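Phosphoribosylaminoimidazole-succinocarboxamide synthase (Ehrlichia chaffeensis str. Arkansas, PDB 3KRE) catalyses the ATP-dependent joining of L-aspartate to 5-amino-1-(5-phospho-D-ribosyl)imidazole-4-carboxylate to give SAICAR, a step of de novo purine biosynthesis. Local coordinates at residues 45-50 with 98-103; 69-74 with 215-220; 76-81 with 255-260. One frame throughout, in Å; residues are numbered along the deposited sequence. Where two conformers were deposited one is given.

Overall arrangement
From the N terminus the chain lays down strand 44-49, runs through the two short strands 52-55 and 60-63, helix 67-84 and strand 91-94, and returns as strand 99-107; contact 1 closes this loop, with 47 residues between its segments, inside the large antiparallel sheet. Contact 2 joins helix 67-84 to the loop 215-220 across 140 residues, and contact 3 joins the next turns of the same helix to the end of helix 246-257 across 173. Every pair of contacts crosses along the chain. Helix 67-84 is common to contacts 2 and 3, whose centres lie about 9 Å apart, while Asn72 links it to Gln100 of contact 1.

Contact 1 of 3, residues 45-50 with 98-103; sequences VIQHFK and REQLVK. With EDO (1,2-ethanediol), chain K.
His48 ND1 donates to Glu99 OE2 at 2.7 Å, nearly straight and close to the imidazole plane. The carboxylate takes the bond on its anti side and is turned 73° from the ring, while Asn96 binds Glu99 OE1. At the other ring nitrogen, His48 NE2 is hydrogen-bonded to O1 of a 1,2-ethanediol at 2.9 Å, the diol probably coming from the crystallisation liquor. Over one face of the imidazole lies Arg98 CB, 4.2 Å from the ring centroid, in a CH-pi contact. The arginine chain, extended from CG to NE, then carries the guanidinium past this ring to Phe49 O, to which Arg98 NH1 donates a hydrogen bond of 3.0 Å within the guanidinium plane; the same NH1 forms a salt bridge with Asp51. Beside the Glu99 carboxylate, Ile46 CG2 rests 3.5 Å from Glu99 CD.

These residues belong to neighbouring antiparallel strands in the large sheet of the SAICAR synthetase fold. Val45 with Val102 and Gln47 with Gln100 are hydrogen-bonded pairs; Ile46 with Leu101 and His48 with Glu99 are non-hydrogen-bonded pairs. A further backbone bond, Phe49 N to Arg98 O, extends the ladder toward the end of strand 44-49.

On the face bearing Val45, Gln47, Gln100 and Val102, the two valines meet through their CG2 methyls at 3.6 Å. Gln47 and Gln100 lie side by side and point the same way, but their amide planes are 69° apart, and a water bridges Gln47 OE1 and Gln100 OE1. Their NE2 groups diverge, Gln47 to Asp216 O and Gln100 to Asn72 OD1 on helix 67-84. Phe49 CE2 approaches Gln100 NE2 to 3.5 Å, and the Phe49 ring also touches Asn71 and Asn72 of that helix.

Contact 2 of 3, residues 69-74 with 215-220; sequences ILNNYI and ADEISP
Apolar packing leads this contact: the delta methyl of Ile74 meets the Pro220 ring, Ile74 CD1 lying 3.6 Å from Pro220 CD. They join helix 67-84 to the irregular connection between strands 213-214 and 223-227 in the SAICAR synthetase fold. With CG1 anti to its carbonyl carbon (chi1 -68°), Ile74 sends CD1 to the proline and leaves CG2 for the loop backbone, Ile74 CG2 lying 3.7 Å from Ile218 O. Tyr250 of helix 246-257 also packs on Pro220.

Among the polar side chains, Asn71 slides past Pro220, the two running in opposite directions, while Asn71 CG sits 3.5 Å from Ser219 OG. The Asn71 amide and the Glu217 carboxylate stand at 76° to each other. A helix residue just beyond 69-74 supplies a polar tie, Ser75 OG accepting from Ile218 N.

Further polar bonds probably help to hold the surface that faces Asn71. Glu217 OE2 forms a salt bridge with Lys34 of strand 34-38; inside the loop, Ser219 OG accepts from Asp221 N while donating a short 2.5 Å bond to the anti side of Glu217 OE1.

Contact 3 of 3, residues 76-81 with 255-260; sequences SFLMKK and HKLNAI
Phe77 makes the largest share of this contact, reaching from helix 67-84 to the C-terminal end of helix 246-257, where the chain turns off through a Schellman motif. With CG anti to the backbone N (chi1 -179°), the side chain extends outward and sets Phe77 CZ 3.2 Å from Leu257 O. Farther back along the same ring, Phe77 CE2 approaches Leu257 CB at 4.0 Å, the two side chains running aslant to each other. At the root of the side chain, Phe77 CB touches Ala259 CB at 3.8 Å, the methyl reaching the ring's CG as well. Leu78, one residue on, crosses Leu257 at about a right angle, Leu78 CD2 meeting Leu257 CD1 at 4.0 Å.

The two leucines share further cover. Leu186 and Phe187 of helix 166-189 pack on both of them, Ile218 adds to Leu78, and Ile74 from the preceding turn of helix 67-84 touches Leu257; three helices thus come together here.

Behind this shell stands the helix end itself. Asn258 adopts a positive phi of 58°, which bends the chain so that Ala259 follows Leu257 onto the surface of helix 67-84. Ile260 continues along that helix against Leu70 and Tyr73. Within the last turn, Asn258 N returns to His255 O at 3.1 Å.

Contact 1 of 3, residues 45-50 with 98-103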
loop_
_atom_site.group_PDB
_atom_site.type_symbol
_atom_site.label_atom_id
_atom_site.label_comp_id
_atom_site.label_asym_id
_atom_site.label_seq_id
_atom_site.Cartn_x
_atom_site.Cartn_y
_atom_site.Cartn_z
ATOM N N VAL A 45 15.850 -0.667 9.566
ATOM C CA VAL A 45 14.942 0.100 10.401
ATOM C C VAL A 45 13.718 -0.726 10.768
ATOM O O VAL A 45 13.465 -1.785 10.163
ATOM C CB VAL A 45 14.559 1.436 9.734
ATOM C CG1 VAL A 45 15.794 2.333 9.693
ATOM C CG2 VAL A 45 13.905 1.250 8.336
ATOM N N ILE A 46 12.996 -0.275 11.797
ATOM C CA ILE A 46 11.788 -0.974 12.238
ATOM C C ILE A 46 10.593 -0.197 11.752
ATOM O O ILE A 46 10.486 1.013 11.996
ATOM C CB ILE A 46 11.725 -1.134 13.781
ATOM C CG1 ILE A 46 12.816 -2.072 14.258
ATOM C CG2 ILE A 46 10.296 -1.605 14.260
ATOM C CD1 ILE A 46 13.023 -2.023 15.721
ATOM N N GLN A 47 9.702 -0.875 11.030
ATOM C CA GLN A 47 8.446 -0.287 10.626
ATOM C C GLN A 47 7.416 -0.697 11.665
ATOM O O GLN A 47 7.157 -1.887 11.836
ATOM C CB GLN A 47 8.071 -0.781 9.225
ATOM C CG GLN A 47 6.845 -0.153 8.615
ATOM C CD GLN A 47 6.479 -0.765 7.265
ATOM O OE1 GLN A 47 6.225 -1.958 7.152
ATOM N NE2 GLN A 47 6.457 0.049 6.252
ATOM N N HIS A 48 6.885 0.307 12.380
ATOM C CA HIS A 48 5.993 0.105 13.512
ATOM C C HIS A 48 4.614 0.628 13.111
ATOM O O HIS A 48 4.458 1.808 12.708
ATOM C CB HIS A 48 6.528 0.813 14.757
ATOM C CG HIS A 48 5.585 0.794 15.922
ATOM N ND1 HIS A 48 5.811 0.020 17.044
ATOM C CD2 HIS A 48 4.430 1.466 16.152
ATOM C CE1 HIS A 48 4.825 0.203 17.907
ATOM N NE2 HIS A 48 3.967 1.068 17.390
ATOM N N PHE A 49 3.625 -0.269 13.173
ATOM C CA PHE A 49 2.244 0.064 12.789
ATOM C C PHE A 49 1.457 0.606 13.968
ATOM O O PHE A 49 1.297 -0.099 14.964
ATOM C CB PHE A 49 1.555 -1.168 12.178
ATOM C CG PHE A 49 2.111 -1.558 10.830
ATOM C CD1 PHE A 49 1.387 -1.300 9.643
ATOM C CD2 PHE A 49 3.353 -2.141 10.730
ATOM C CE1 PHE A 49 1.935 -1.683 8.400
ATOM C CE2 PHE A 49 3.883 -2.497 9.488
ATOM C CZ PHE A 49 3.167 -2.263 8.353
ATOM N N LYS A 50 0.991 1.856 13.850
ATOM C CA LYS A 50 0.105 2.454 14.823
ATOM C C LYS A 50 -1.364 2.085 14.609
ATOM O O LYS A 50 -1.754 1.484 13.603
ATOM C CB LYS A 50 0.225 3.982 14.791
ATOM C CG LYS A 50 1.617 4.503 15.054
ATOM C CD LYS A 50 1.630 6.026 15.111
ATOM C CE LYS A 50 1.567 6.682 13.757
ATOM N NZ LYS A 50 1.319 8.178 13.886
ATOM N N ARG A 98 3.373 -5.550 16.143
ATOM C CA ARG A 98 3.254 -4.237 15.507
ATOM C C ARG A 98 4.387 -3.896 14.564
ATOM O O ARG A 98 4.313 -2.880 13.873
ATOM C CB ARG A 98 3.214 -3.164 16.582
ATOM C CG ARG A 98 1.872 -3.091 17.230
ATOM C CD ARG A 98 1.725 -1.873 18.061
ATOM N NE ARG A 98 0.431 -1.967 18.694
ATOM C CZ ARG A 98 -0.720 -1.623 18.123
ATOM N NH1 ARG A 98 -0.749 -1.082 16.920
ATOM N NH2 ARG A 98 -1.845 -1.810 18.788
ATOM N N GLU A 99 5.432 -4.726 14.548
ATOM C CA GLU A 99 6.697 -4.304 13.942
ATOM C C GLU A 99 7.272 -5.316 13.002
ATOM O O GLU A 99 7.160 -6.519 13.204
ATOM C CB GLU A 99 7.735 -3.980 15.020
ATOM C CG GLU A 99 7.294 -2.824 15.892
ATOM C CD GLU A 99 8.253 -2.439 16.977
ATOM O OE1 GLU A 99 9.103 -3.261 17.386
ATOM O OE2 GLU A 99 8.127 -1.290 17.451
ATOM N N GLN A 100 7.899 -4.798 11.973
ATOM C CA GLN A 100 8.706 -5.619 11.081
ATOM C C GLN A 100 10.009 -4.895 10.827
ATOM O O GLN A 100 10.065 -3.667 10.883
ATOM C CB GLN A 100 7.956 -5.968 9.782
ATOM C CG GLN A 100 7.232 -4.903 9.121
ATOM C CD GLN A 100 6.334 -5.416 8.019
ATOM O OE1 GLN A 100 6.775 -5.565 6.892
ATOM N NE2 GLN A 100 5.037 -5.625 8.331
ATOM N N LEU A 101 11.045 -5.674 10.589
ATOM C CA LEU A 101 12.364 -5.198 10.238
ATOM C C LEU A 101 12.403 -5.039 8.728
ATOM O O LEU A 101 12.075 -5.974 7.977
ATOM C CB LEU A 101 13.428 -6.199 10.663
ATOM C CG LEU A 101 14.880 -5.694 10.634
ATOM C CD1 LEU A 101 15.072 -4.540 11.664
ATOM C CD2 LEU A 101 15.867 -6.833 10.892
ATOM N N VAL A 102 12.831 -3.867 8.284
ATOM C CA VAL A 102 12.913 -3.582 6.865
ATOM C C VAL A 102 14.212 -2.844 6.517
ATOM O O VAL A 102 14.878 -2.213 7.386
ATOM C CB VAL A 102 11.715 -2.728 6.383
ATOM C CG1 VAL A 102 10.365 -3.403 6.673
ATOM C CG2 VAL A 102 11.774 -1.329 7.041
ATOM N N LYS A 103 14.553 -2.917 5.232
ATOM C CA LYS A 103 15.733 -2.256 4.689
ATOM C C LYS A 103 15.554 -0.748 4.826
ATOM O O LYS A 103 14.496 -0.253 4.532
ATOM C CB LYS A 103 15.907 -2.589 3.204
ATOM C CG LYS A 103 16.232 -4.057 2.895
ATOM C CD LYS A 103 16.497 -4.298 1.376
ATOM C CE LYS A 103 17.924 -4.822 1.063
ATOM N NZ LYS A 103 18.959 -4.228 1.921
HETATM C C1 EDO K . 0.456 1.801 18.804
HETATM O O1 EDO K . 1.611 2.470 18.292
HETATM C C2 EDO K . -0.676 2.785 19.151
HETATM O O2 EDO K . -1.319 3.434 18.015
HETATM O O HOH W 1 5.385 -3.930 5.133
#

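Contact 2 of 3, residues 69-74 with 215-220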
loop_
_atom_site.group_PDB
_atom_site.type_symbol
_atom_site.label_atom_id
_atom_site.label_comp_id
_atom_site.label_asym_id
_atom_site.label_seq_id
_atom_site.Cartn_x
_atom_site.Cartn_y
_atom_site.Cartn_z
ATOM N N ILE A 69 -1.766 -3.855 14.253
ATOM C CA ILE A 69 -1.358 -5.226 14.381
ATOM C C ILE A 69 -1.791 -5.997 13.147
ATOM O O ILE A 69 -1.007 -6.724 12.535
ATOM C CB ILE A 69 -1.933 -5.851 15.674
ATOM C CG1 ILE A 69 -1.271 -5.184 16.899
ATOM C CG2 ILE A 69 -1.734 -7.387 15.671
ATOM C CD1 ILE A 69 -1.877 -5.576 18.248
ATOM N N LEU A 70 -3.052 -5.844 12.765
ATOM C CA LEU A 70 -3.533 -6.554 11.599
ATOM C C LEU A 70 -2.832 -6.105 10.311
ATOM O O LEU A 70 -2.466 -6.939 9.477
ATOM C CB LEU A 70 -5.057 -6.437 11.476
ATOM C CG LEU A 70 -5.860 -7.028 12.614
ATOM C CD1 LEU A 70 -7.346 -6.689 12.349
ATOM C CD2 LEU A 70 -5.619 -8.553 12.704
ATOM N N ASN A 71 -2.568 -4.803 10.180
ATOM C CA ASN A 71 -1.865 -4.279 9.009
ATOM C C ASN A 71 -0.422 -4.797 8.938
ATOM O O ASN A 71 0.062 -5.198 7.865
ATOM C CB ASN A 71 -1.897 -2.729 8.969
ATOM C CG ASN A 71 -3.228 -2.171 8.506
ATOM O OD1 ASN A 71 -3.445 -0.945 8.503
ATOM N ND2 ASN A 71 -4.115 -3.036 8.137
ATOM N N ASN A 72 0.234 -4.874 10.093
ATOM C CA ASN A 72 1.560 -5.456 10.185
ATOM C C ASN A 72 1.580 -6.906 9.678
ATOM O O ASN A 72 2.393 -7.283 8.818
ATOM C CB ASN A 72 2.051 -5.376 11.632
ATOM C CG ASN A 72 3.424 -5.939 11.808
ATOM O OD1 ASN A 72 4.346 -5.633 11.015
ATOM N ND2 ASN A 72 3.595 -6.764 12.838
ATOM N N TYR A 73 0.676 -7.716 10.210
ATOM C CA TYR A 73 0.565 -9.117 9.783
ATOM C C TYR A 73 0.183 -9.269 8.311
ATOM O O TYR A 73 0.793 -10.056 7.593
ATOM C CB TYR A 73 -0.411 -9.885 10.642
ATOM C CG TYR A 73 0.044 -10.095 12.073
ATOM C CD1 TYR A 73 1.384 -10.388 12.353
ATOM C CD2 TYR A 73 -0.863 -10.110 13.113
ATOM C CE1 TYR A 73 1.805 -10.630 13.626
ATOM C CE2 TYR A 73 -0.454 -10.353 14.415
ATOM C CZ TYR A 73 0.900 -10.603 14.659
ATOM O OH TYR A 73 1.385 -10.886 15.930
ATOM N N ILE A 74 -0.802 -8.511 7.854
ATOM C CA ILE A 74 -1.219 -8.583 6.458
ATOM C C ILE A 74 -0.093 -8.126 5.528
ATOM O O ILE A 74 0.204 -8.794 4.530
ATOM C CB ILE A 74 -2.510 -7.744 6.184
ATOM C CG1 ILE A 74 -3.668 -8.393 6.888
ATOM C CG2 ILE A 74 -2.788 -7.639 4.676
ATOM C CD1 ILE A 74 -4.951 -7.470 7.061
ATOM N N ALA A 215 8.116 -0.730 -0.972
ATOM C CA ALA A 215 8.237 -0.227 0.409
ATOM C C ALA A 215 6.849 0.026 1.011
ATOM O O ALA A 215 5.871 -0.570 0.573
ATOM C CB ALA A 215 9.078 1.008 0.386
ATOM N N ASP A 216 6.765 0.909 2.015
ATOM C CA ASP A 216 5.504 1.208 2.708
ATOM C C ASP A 216 4.786 -0.076 3.128
ATOM O O ASP A 216 5.435 -0.940 3.705
ATOM C CB ASP A 216 4.614 2.131 1.889
ATOM C CG ASP A 216 3.544 2.796 2.746
ATOM O OD1 ASP A 216 3.922 3.448 3.715
ATOM O OD2 ASP A 216 2.338 2.580 2.525
ATOM N N GLU A 217 3.481 -0.210 2.875
ATOM C CA GLU A 217 2.755 -1.386 3.314
ATOM C C GLU A 217 1.777 -1.819 2.257
ATOM O O GLU A 217 1.381 -1.024 1.379
ATOM C CB GLU A 217 2.000 -1.092 4.605
ATOM C CG GLU A 217 0.922 -0.034 4.438
ATOM C CD GLU A 217 0.247 0.312 5.753
ATOM O OE1 GLU A 217 -0.645 -0.439 6.209
ATOM O OE2 GLU A 217 0.636 1.325 6.341
ATOM N N ILE A 218 1.367 -3.073 2.357
ATOM C CA ILE A 218 0.290 -3.590 1.542
ATOM C C ILE A 218 -0.729 -4.116 2.521
ATOM O O ILE A 218 -0.554 -5.169 3.112
ATOM C CB ILE A 218 0.750 -4.717 0.616
ATOM C CG1 ILE A 218 1.955 -4.250 -0.230
ATOM C CG2 ILE A 218 -0.437 -5.196 -0.265
ATOM C CD1 ILE A 218 2.730 -5.451 -0.749
ATOM N N SER A 219 -1.810 -3.366 2.688
ATOM C CA SER A 219 -2.772 -3.704 3.720
ATOM C C SER A 219 -4.140 -3.130 3.362
ATOM O O SER A 219 -4.267 -2.434 2.347
ATOM C CB SER A 219 -2.297 -3.108 5.052
ATOM O OG SER A 219 -2.506 -1.699 5.065
ATOM N N PRO A 220 -5.144 -3.353 4.232
ATOM C CA PRO A 220 -6.432 -2.692 4.012
ATOM C C PRO A 220 -6.386 -1.159 4.145
ATOM O O PRO A 220 -7.331 -0.501 3.772
ATOM C CB PRO A 220 -7.357 -3.378 5.020
ATOM C CG PRO A 220 -6.673 -4.663 5.362
ATOM C CD PRO A 220 -5.236 -4.386 5.284
#

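Contact 3 of 3, residues 76-81 with 255-260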
loop_
_atom_site.group_PDB
_atom_site.type_symbol
_atom_site.label_atom_id
_atom_site.label_comp_id
_atom_site.label_asym_id
_atom_site.label_seq_id
_atom_site.Cartn_x
_atom_site.Cartn_y
_atom_site.Cartn_z
ATOM N N SER A 76 3.316 -7.885 6.062
ATOM C CA SER A 76 4.410 -8.842 6.084
ATOM C C SER A 76 4.044 -10.090 5.261
ATOM O O SER A 76 4.868 -10.559 4.482
ATOM C CB SER A 76 4.794 -9.193 7.526
ATOM O OG SER A 76 3.697 -9.714 8.253
ATOM N N PHE A 77 2.808 -10.590 5.423
ATOM C CA PHE A 77 2.338 -11.736 4.680
ATOM C C PHE A 77 2.385 -11.501 3.181
ATOM O O PHE A 77 2.893 -12.338 2.430
ATOM C CB PHE A 77 0.906 -12.122 5.128
ATOM C CG PHE A 77 0.349 -13.307 4.423
ATOM C CD1 PHE A 77 0.621 -14.601 4.876
ATOM C CD2 PHE A 77 -0.433 -13.142 3.296
ATOM C CE1 PHE A 77 0.099 -15.690 4.229
ATOM C CE2 PHE A 77 -0.930 -14.213 2.636
ATOM C CZ PHE A 77 -0.675 -15.493 3.096
ATOM N N LEU A 78 1.780 -10.401 2.738
ATOM C CA LEU A 78 1.731 -10.060 1.309
ATOM C C LEU A 78 3.111 -9.699 0.719
ATOM O O LEU A 78 3.426 -10.086 -0.428
ATOM C CB LEU A 78 0.720 -8.927 1.068
ATOM C CG LEU A 78 -0.761 -9.321 1.339
ATOM C CD1 LEU A 78 -1.678 -8.107 1.180
ATOM C CD2 LEU A 78 -1.325 -10.570 0.510
ATOM N N MET A 79 3.953 -9.030 1.499
ATOM C CA MET A 79 5.329 -8.783 1.050
ATOM C C MET A 79 6.024 -10.123 0.725
ATOM O O MET A 79 6.627 -10.286 -0.331
ATOM C CB MET A 79 6.146 -8.021 2.123
ATOM C CG MET A 79 5.782 -6.527 2.333
ATOM S SD MET A 79 6.592 -5.468 1.128
ATOM C CE MET A 79 5.767 -3.894 1.405
ATOM N N LYS A 80 5.922 -11.088 1.635
ATOM C CA LYS A 80 6.513 -12.380 1.431
ATOM C C LYS A 80 5.924 -13.121 0.231
ATOM O O LYS A 80 6.671 -13.753 -0.499
ATOM C CB LYS A 80 6.408 -13.218 2.710
ATOM C CG LYS A 80 6.893 -14.626 2.586
ATOM C CD LYS A 80 8.401 -14.699 2.217
ATOM C CE LYS A 80 8.993 -16.045 2.578
ATOM N NZ LYS A 80 8.343 -17.137 1.784
ATOM N N LYS A 81 4.606 -13.041 0.020
ATOM C CA LYS A 81 4.011 -13.586 -1.200
ATOM C C LYS A 81 4.585 -12.970 -2.465
ATOM O O LYS A 81 4.820 -13.662 -3.453
ATOM C CB LYS A 81 2.506 -13.408 -1.157
ATOM C CG LYS A 81 1.783 -14.309 -0.155
ATOM C CD LYS A 81 2.058 -15.754 -0.448
ATOM C CE LYS A 81 1.264 -16.680 0.425
ATOM N NZ LYS A 81 1.105 -18.001 -0.262
ATOM N N HIS A 255 -7.907 -13.079 8.458
ATOM C CA HIS A 255 -8.327 -14.455 8.604
ATOM C C HIS A 255 -8.325 -15.211 7.319
ATOM O O HIS A 255 -7.849 -16.340 7.270
ATOM C CB HIS A 255 -9.704 -14.533 9.227
ATOM C CG HIS A 255 -9.726 -14.171 10.668
ATOM N ND1 HIS A 255 -10.888 -13.897 11.350
ATOM C CD2 HIS A 255 -8.720 -14.055 11.569
ATOM C CE1 HIS A 255 -10.597 -13.612 12.607
ATOM N NE2 HIS A 255 -9.288 -13.715 12.768
ATOM N N LYS A 256 -8.911 -14.618 6.280
ATOM C CA LYS A 256 -8.975 -15.261 4.955
ATOM C C LYS A 256 -7.600 -15.479 4.345
ATOM O O LYS A 256 -7.373 -16.492 3.676
ATOM C CB LYS A 256 -9.832 -14.425 4.021
ATOM C CG LYS A 256 -11.295 -14.546 4.382
ATOM C CD LYS A 256 -12.161 -13.838 3.375
ATOM C CE LYS A 256 -13.449 -14.617 3.165
ATOM N NZ LYS A 256 -13.802 -14.548 1.770
ATOM N N LEU A 257 -6.664 -14.564 4.604
ATOM C CA LEU A 257 -5.296 -14.739 4.177
ATOM C C LEU A 257 -4.479 -15.746 5.021
ATOM O O LEU A 257 -3.410 -16.213 4.564
ATOM C CB LEU A 257 -4.570 -13.392 4.165
ATOM C CG LEU A 257 -4.993 -12.420 3.068
ATOM C CD1 LEU A 257 -4.207 -11.122 3.210
ATOM C CD2 LEU A 257 -4.727 -12.985 1.685
ATOM N N ASN A 258 -4.969 -16.071 6.221
ATOM C CA ASN A 258 -4.190 -16.832 7.212
ATOM C C ASN A 258 -2.897 -16.099 7.552
ATOM O O ASN A 258 -1.828 -16.712 7.658
ATOM C CB ASN A 258 -3.890 -18.253 6.715
ATOM C CG ASN A 258 -3.517 -19.201 7.830
ATOM O OD1 ASN A 258 -3.803 -18.955 9.011
ATOM N ND2 ASN A 258 -2.872 -20.326 7.459
ATOM N N ALA A 259 -3.015 -14.784 7.745
ATOM C CA ALA A 259 -1.849 -13.923 7.939
ATOM C C ALA A 259 -1.368 -13.817 9.370
ATOM O O ALA A 259 -0.290 -13.282 9.602
ATOM C CB ALA A 259 -2.122 -12.513 7.387
ATOM N N ILE A 260 -2.171 -14.248 10.336
ATOM C CA ILE A 260 -1.830 -14.058 11.743
ATOM C C ILE A 260 -1.041 -15.290 12.188
ATOM O O ILE A 260 -1.543 -16.406 12.086
ATOM C CB ILE A 260 -3.092 -13.877 12.613
ATOM C CG1 ILE A 260 -3.822 -12.592 12.221
ATOM C CG2 ILE A 260 -2.757 -13.775 14.109
ATOM C CD1 ILE A 260 -5.181 -12.424 12.937
#